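Local coordinates for protein glucose-6-phosphate 1-dehydrogenase (Kluyveromyces lactis, PDB 7E6I) that oxidises glucose 6-phosphate to 6-phosphogluconolactone with NADP+ as hydride acceptor, probably the rate-limiting step of the oxidative pentose phosphate pathway, at residues 242-256 with 323-337. Numbering follows the deposited sequence.
With BG6 (6-O-phosphono-beta-D-glucopyranose), chain B.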
loop_
_atom_site.group_PDB
_atom_site.type_symbol
_atom_site.label_atom_id
_atom_site.label_comp_id
_atom_site.label_asym_id
_atom_site.label_seq_id
_atom_site.Cartn_x
_atom_site.Cartn_y
_atom_site.Cartn_z
ATOM N N MET A 242 -8.626 -1.777 -3.438
ATOM C CA MET A 242 -9.524 -0.948 -2.636
ATOM C C MET A 242 -9.609 -1.426 -1.187
ATOM O O MET A 242 -9.495 -0.610 -0.265
ATOM C CB MET A 242 -10.919 -0.893 -3.270
ATOM C CG MET A 242 -10.886 -0.585 -4.770
ATOM S SD MET A 242 -12.508 -0.279 -5.538
ATOM C CE MET A 242 -13.112 1.064 -4.506
ATOM N N GLN A 243 -9.804 -2.735 -0.976
ATOM C CA GLN A 243 -9.818 -3.303 0.372
ATOM C C GLN A 243 -8.511 -3.034 1.134
ATOM O O GLN A 243 -8.502 -3.040 2.368
ATOM C CB GLN A 243 -10.081 -4.815 0.275
ATOM C CG GLN A 243 -10.182 -5.586 1.605
ATOM C CD GLN A 243 -8.821 -5.983 2.179
ATOM O OE1 GLN A 243 -7.816 -6.052 1.463
ATOM N NE2 GLN A 243 -8.782 -6.212 3.488
ATOM N N ASN A 244 -7.395 -2.828 0.429
ATOM C CA ASN A 244 -6.123 -2.639 1.115
ATOM C C ASN A 244 -5.561 -1.236 0.884
ATOM O O ASN A 244 -5.742 -0.368 1.740
ATOM C CB ASN A 244 -5.110 -3.707 0.677
ATOM C CG ASN A 244 -5.302 -4.127 -0.758
ATOM O OD1 ASN A 244 -4.801 -3.483 -1.676
ATOM N ND2 ASN A 244 -6.017 -5.212 -0.963
ATOM N N HIS A 245 -4.887 -0.997 -0.248
ATOM C CA HIS A 245 -4.208 0.281 -0.476
ATOM C C HIS A 245 -5.124 1.472 -0.235
ATOM O O HIS A 245 -4.831 2.347 0.593
ATOM C CB HIS A 245 -3.661 0.348 -1.901
ATOM C CG HIS A 245 -2.753 -0.785 -2.251
ATOM N ND1 HIS A 245 -1.877 -1.342 -1.341
ATOM C CD2 HIS A 245 -2.596 -1.477 -3.402
ATOM C CE1 HIS A 245 -1.207 -2.318 -1.926
ATOM N NE2 HIS A 245 -1.627 -2.423 -3.175
ATOM N N LEU A 246 -6.236 1.543 -0.975
ATOM C CA LEU A 246 -7.086 2.727 -0.884
ATOM C C LEU A 246 -7.709 2.861 0.504
ATOM O O LEU A 246 -7.830 3.976 1.031
ATOM C CB LEU A 246 -8.159 2.675 -1.976
ATOM C CG LEU A 246 -7.654 2.745 -3.437
ATOM C CD1 LEU A 246 -8.722 3.287 -4.376
ATOM C CD2 LEU A 246 -6.363 3.590 -3.539
ATOM N N LEU A 247 -8.113 1.744 1.116
ATOM C CA LEU A 247 -8.661 1.818 2.466
ATOM C C LEU A 247 -7.620 2.343 3.446
ATOM O O LEU A 247 -7.942 3.138 4.337
ATOM C CB LEU A 247 -9.176 0.453 2.911
ATOM C CG LEU A 247 -9.887 0.457 4.270
ATOM C CD1 LEU A 247 -11.018 1.492 4.268
ATOM C CD2 LEU A 247 -10.423 -0.931 4.623
ATOM N N GLN A 248 -6.366 1.925 3.284
ATOM C CA GLN A 248 -5.293 2.435 4.131
ATOM C C GLN A 248 -5.211 3.955 4.055
ATOM O O GLN A 248 -5.229 4.641 5.083
ATOM C CB GLN A 248 -3.958 1.815 3.713
ATOM C CG GLN A 248 -3.710 0.413 4.247
ATOM C CD GLN A 248 -3.623 0.370 5.766
ATOM O OE1 GLN A 248 -3.426 1.390 6.418
ATOM N NE2 GLN A 248 -3.769 -0.815 6.332
ATOM N N VAL A 249 -5.120 4.496 2.834
ATOM C CA VAL A 249 -5.086 5.942 2.641
ATOM C C VAL A 249 -6.266 6.607 3.337
ATOM O O VAL A 249 -6.109 7.596 4.060
ATOM C CB VAL A 249 -5.071 6.274 1.140
ATOM C CG1 VAL A 249 -5.320 7.772 0.929
ATOM C CG2 VAL A 249 -3.767 5.814 0.508
ATOM N N LEU A 250 -7.474 6.088 3.105
ATOM C CA LEU A 250 -8.677 6.722 3.641
ATOM C C LEU A 250 -8.625 6.746 5.153
ATOM O O LEU A 250 -9.019 7.721 5.804
ATOM C CB LEU A 250 -9.913 5.959 3.157
ATOM C CG LEU A 250 -11.270 6.395 3.701
ATOM C CD1 LEU A 250 -11.529 7.877 3.335
ATOM C CD2 LEU A 250 -12.377 5.479 3.165
ATOM N N THR A 251 -8.087 5.684 5.713
ATOM C CA THR A 251 -7.924 5.571 7.151
ATOM C C THR A 251 -6.996 6.667 7.690
ATOM O O THR A 251 -7.292 7.310 8.707
ATOM C CB THR A 251 -7.423 4.141 7.399
ATOM O OG1 THR A 251 -8.456 3.375 8.007
ATOM C CG2 THR A 251 -6.239 4.087 8.191
ATOM N N LEU A 252 -5.900 6.942 6.981
ATOM C CA LEU A 252 -5.014 8.028 7.374
ATOM C C LEU A 252 -5.691 9.391 7.262
ATOM O O LEU A 252 -5.328 10.315 7.996
ATOM C CB LEU A 252 -3.760 7.983 6.522
ATOM C CG LEU A 252 -2.943 6.712 6.734
ATOM C CD1 LEU A 252 -1.882 6.543 5.643
ATOM C CD2 LEU A 252 -2.313 6.748 8.130
ATOM N N LEU A 253 -6.661 9.548 6.347
ATOM C CA LEU A 253 -7.343 10.827 6.167
ATOM C C LEU A 253 -8.467 11.056 7.161
ATOM O O LEU A 253 -8.875 12.209 7.362
ATOM C CB LEU A 253 -7.940 10.926 4.763
ATOM C CG LEU A 253 -6.973 10.936 3.585
ATOM C CD1 LEU A 253 -7.736 10.625 2.278
ATOM C CD2 LEU A 253 -6.225 12.261 3.491
ATOM N N THR A 254 -9.001 9.991 7.769
ATOM C CA THR A 254 -10.178 10.122 8.615
ATOM C C THR A 254 -9.923 9.828 10.089
ATOM O O THR A 254 -10.775 10.169 10.918
ATOM C CB THR A 254 -11.309 9.200 8.119
ATOM O OG1 THR A 254 -10.841 7.847 8.086
ATOM C CG2 THR A 254 -11.786 9.584 6.719
ATOM N N MET A 255 -8.799 9.196 10.444
ATOM C CA MET A 255 -8.596 8.854 11.848
ATOM C C MET A 255 -8.463 10.106 12.699
ATOM O O MET A 255 -8.190 11.200 12.199
ATOM C CB MET A 255 -7.338 8.014 12.052
ATOM C CG MET A 255 -6.044 8.753 11.735
ATOM S SD MET A 255 -4.617 7.673 11.587
ATOM C CE MET A 255 -3.783 8.098 13.129
ATOM N N GLU A 256 -8.638 9.929 14.006
ATOM C CA GLU A 256 -8.302 10.978 14.962
ATOM C C GLU A 256 -6.801 10.980 15.238
ATOM O O GLU A 256 -6.057 10.078 14.826
ATOM C CB GLU A 256 -9.054 10.799 16.277
ATOM C CG GLU A 256 -10.572 10.739 16.137
ATOM C CD GLU A 256 -11.185 12.061 15.681
ATOM O OE1 GLU A 256 -10.739 13.139 16.159
ATOM O OE2 GLU A 256 -12.120 12.021 14.849
ATOM N N ILE A 323 -18.992 7.176 7.608
ATOM C CA ILE A 323 -18.364 6.944 8.897
ATOM C C ILE A 323 -19.243 7.582 9.959
ATOM O O ILE A 323 -19.505 8.791 9.916
ATOM C CB ILE A 323 -16.946 7.505 8.938
ATOM C CG1 ILE A 323 -16.121 6.924 7.794
ATOM C CG2 ILE A 323 -16.345 7.265 10.312
ATOM C CD1 ILE A 323 -14.693 7.427 7.785
ATOM N N ALA A 324 -19.697 6.775 10.912
ATOM C CA ALA A 324 -20.665 7.240 11.898
ATOM C C ALA A 324 -19.941 7.670 13.175
ATOM O O ALA A 324 -19.933 6.978 14.188
ATOM C CB ALA A 324 -21.691 6.148 12.175
ATOM N N ASN A 325 -19.300 8.832 13.114
ATOM C CA ASN A 325 -18.780 9.428 14.331
ATOM C C ASN A 325 -18.941 10.932 14.239
ATOM O O ASN A 325 -19.475 11.463 13.259
ATOM C CB ASN A 325 -17.328 9.006 14.628
ATOM C CG ASN A 325 -16.311 9.533 13.627
ATOM O OD1 ASN A 325 -16.567 10.474 12.859
ATOM N ND2 ASN A 325 -15.117 8.920 13.645
ATOM N N GLU A 326 -18.459 11.620 15.275
ATOM C CA GLU A 326 -18.723 13.045 15.403
ATOM C C GLU A 326 -18.050 13.856 14.295
ATOM O O GLU A 326 -18.621 14.850 13.816
ATOM C CB GLU A 326 -18.266 13.530 16.770
ATOM C CG GLU A 326 -18.551 14.990 16.980
ATOM C CD GLU A 326 -18.663 15.338 18.440
ATOM O OE1 GLU A 326 -17.604 15.445 19.107
ATOM O OE2 GLU A 326 -19.812 15.504 18.910
ATOM N N ARG A 327 -16.837 13.458 13.881
ATOM C CA ARG A 327 -16.117 14.235 12.878
ATOM C C ARG A 327 -16.736 14.072 11.493
ATOM O O ARG A 327 -16.775 15.030 10.714
ATOM C CB ARG A 327 -14.635 13.838 12.853
ATOM C CG ARG A 327 -13.807 14.578 11.789
ATOM C CD ARG A 327 -12.316 14.245 11.879
ATOM N NE ARG A 327 -11.873 14.384 13.255
ATOM C CZ ARG A 327 -11.510 15.538 13.807
ATOM N NH1 ARG A 327 -11.499 16.653 13.074
ATOM N NH2 ARG A 327 -11.157 15.576 15.089
ATOM N N TRP A 328 -17.244 12.878 11.171
ATOM C CA TRP A 328 -17.539 12.529 9.784
ATOM C C TRP A 328 -19.007 12.272 9.494
ATOM O O TRP A 328 -19.357 11.968 8.347
ATOM C CB TRP A 328 -16.720 11.300 9.366
ATOM C CG TRP A 328 -15.246 11.606 9.344
ATOM C CD1 TRP A 328 -14.281 11.045 10.117
ATOM C CD2 TRP A 328 -14.592 12.561 8.513
ATOM N NE1 TRP A 328 -13.053 11.574 9.809
ATOM C CE2 TRP A 328 -13.217 12.515 8.827
ATOM C CE3 TRP A 328 -15.036 13.448 7.515
ATOM C CZ2 TRP A 328 -12.275 13.336 8.202
ATOM C CZ3 TRP A 328 -14.096 14.264 6.880
ATOM C CH2 TRP A 328 -12.728 14.205 7.239
ATOM N N ASP A 329 -19.869 12.406 10.482
ATOM C CA ASP A 329 -21.251 11.999 10.334
ATOM C C ASP A 329 -21.931 12.713 9.167
ATOM O O ASP A 329 -22.028 13.943 9.142
ATOM C CB ASP A 329 -21.979 12.282 11.638
ATOM C CG ASP A 329 -23.384 11.829 11.596
ATOM O OD1 ASP A 329 -23.618 10.674 11.188
ATOM O OD2 ASP A 329 -24.252 12.638 11.944
ATOM N N GLY A 330 -22.414 11.940 8.204
ATOM C CA GLY A 330 -23.090 12.512 7.059
ATOM C C GLY A 330 -22.198 12.993 5.922
ATOM O O GLY A 330 -22.723 13.468 4.910
ATOM N N VAL A 331 -20.879 12.900 6.047
ATOM C CA VAL A 331 -19.999 13.275 4.943
ATOM C C VAL A 331 -19.936 12.107 3.969
ATOM O O VAL A 331 -19.497 11.009 4.346
ATOM C CB VAL A 331 -18.595 13.655 5.437
ATOM C CG1 VAL A 331 -17.710 14.041 4.270
ATOM C CG2 VAL A 331 -18.672 14.791 6.440
ATOM N N PRO A 332 -20.354 12.280 2.716
ATOM C CA PRO A 332 -20.258 11.165 1.764
ATOM C C PRO A 332 -18.810 10.958 1.340
ATOM O O PRO A 332 -18.126 11.905 0.952
ATOM C CB PRO A 332 -21.136 11.607 0.587
ATOM C CG PRO A 332 -21.484 13.056 0.843
ATOM C CD PRO A 332 -20.785 13.530 2.077
ATOM N N ILE A 333 -18.347 9.712 1.428
ATOM C CA ILE A 333 -16.992 9.331 1.051
ATOM C C ILE A 333 -17.064 8.382 -0.140
ATOM O O ILE A 333 -17.879 7.454 -0.150
ATOM C CB ILE A 333 -16.273 8.681 2.238
ATOM C CG1 ILE A 333 -16.092 9.709 3.343
ATOM C CG2 ILE A 333 -14.956 8.053 1.821
ATOM C CD1 ILE A 333 -15.829 9.066 4.675
ATOM N N VAL A 334 -16.230 8.609 -1.150
ATOM C CA VAL A 334 -16.176 7.719 -2.301
ATOM C C VAL A 334 -14.749 7.213 -2.478
ATOM O O VAL A 334 -13.788 7.997 -2.466
ATOM C CB VAL A 334 -16.669 8.407 -3.584
ATOM C CG1 VAL A 334 -16.428 7.494 -4.799
ATOM C CG2 VAL A 334 -18.137 8.753 -3.475
ATOM N N MET A 335 -14.613 5.904 -2.646
ATOM C CA MET A 335 -13.385 5.302 -3.150
ATOM C C MET A 335 -13.682 4.784 -4.544
ATOM O O MET A 335 -14.701 4.120 -4.754
ATOM C CB MET A 335 -12.910 4.163 -2.255
ATOM C CG MET A 335 -12.103 4.616 -1.042
ATOM S SD MET A 335 -11.486 3.211 -0.063
ATOM C CE MET A 335 -11.948 1.861 -1.140
ATOM N N ARG A 336 -12.813 5.091 -5.496
ATOM C CA ARG A 336 -13.041 4.640 -6.858
ATOM C C ARG A 336 -11.717 4.215 -7.478
ATOM O O ARG A 336 -10.716 4.930 -7.374
ATOM C CB ARG A 336 -13.741 5.722 -7.700
ATOM C CG ARG A 336 -13.031 7.074 -7.829
ATOM C CD ARG A 336 -14.004 8.069 -8.479
ATOM N NE ARG A 336 -13.626 9.485 -8.412
ATOM C CZ ARG A 336 -12.897 10.103 -9.340
ATOM N NH1 ARG A 336 -12.464 9.416 -10.384
ATOM N NH2 ARG A 336 -12.608 11.399 -9.238
ATOM N N ALA A 337 -11.715 3.039 -8.091
ATOM C CA ALA A 337 -10.517 2.436 -8.656
ATOM C C ALA A 337 -10.865 1.766 -9.982
ATOM O O ALA A 337 -11.908 1.111 -10.093
ATOM C CB ALA A 337 -9.914 1.401 -7.707
HETATM C C1 BG6 B . -0.915 -4.196 -6.411
HETATM C C2 BG6 B . -2.074 -4.627 -7.309
HETATM O O1 BG6 B . -1.150 -4.410 -5.076
HETATM O O5 BG6 B . -0.685 -2.723 -6.583
HETATM C C3 BG6 B . -1.823 -4.271 -8.732
HETATM O O2 BG6 B . -2.320 -6.036 -7.203
HETATM C C4 BG6 B . -1.613 -2.801 -8.892
HETATM O O3 BG6 B . -2.965 -4.638 -9.552
HETATM C C5 BG6 B . -0.474 -2.321 -7.992
HETATM O O4 BG6 B . -1.331 -2.526 -10.270
HETATM C C6 BG6 B . -0.322 -0.824 -7.973
HETATM O O6 BG6 B . 0.746 -0.509 -7.099
HETATM P P BG6 B . 1.664 0.831 -7.444
HETATM O O1P BG6 B . 0.610 1.914 -7.570
HETATM O O2P BG6 B . 2.415 0.587 -8.726
HETATM O O3P BG6 B . 2.686 1.152 -6.354
HETATM O O HOH W 1 -12.312 9.856 13.237
HETATM O O HOH W 2 -14.787 11.792 15.856
#
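E256, with CG anti to its carbonyl carbon (chi1 -56°) and a bend at chi2, meets R327, whose side chain runs out extended with CG anti to the backbone N (chi1 178°) before bending at chi3. The guanidinium grips the carboxylate side-on in a salt bridge: R327 NH2 bonds E256 OE1 at 2.7 Å on its syn lone pair, and R327 NE bonds E256 OE2 at 2.9 Å, with the two planes 36° apart. Next to this pair W328 NE1 donates a hydrogen bond to a lone pair of T254 O, 2.9 Å away and in the indole plane, while T254 CG2 sits over one indole face in a CH-pi contact and R327 CG covers the opposite face. One water joins T254 O, E256 OE2 and N325 ND2. Toward the N-terminal part of helix 236-254 the contact turns apolar against strand 333-338 of the mixed sheet. I333 CG2 packs on L250 CD1 (3.8 Å), M335 lays its sulfur by L246 CB and L250 CD2, and M242 slides past M335 to place CG 3.7 Å from A337 CB. H245, the probable proton acceptor, shares a hydrogen bond through NE2 with O1 of the bound sugar phosphate (2.8 Å). The chemistry thus divides: bonds to T254 O and to E256, just past the helix end, join it to the loop before the strand, and apolar side chains fill the helix-sheet face.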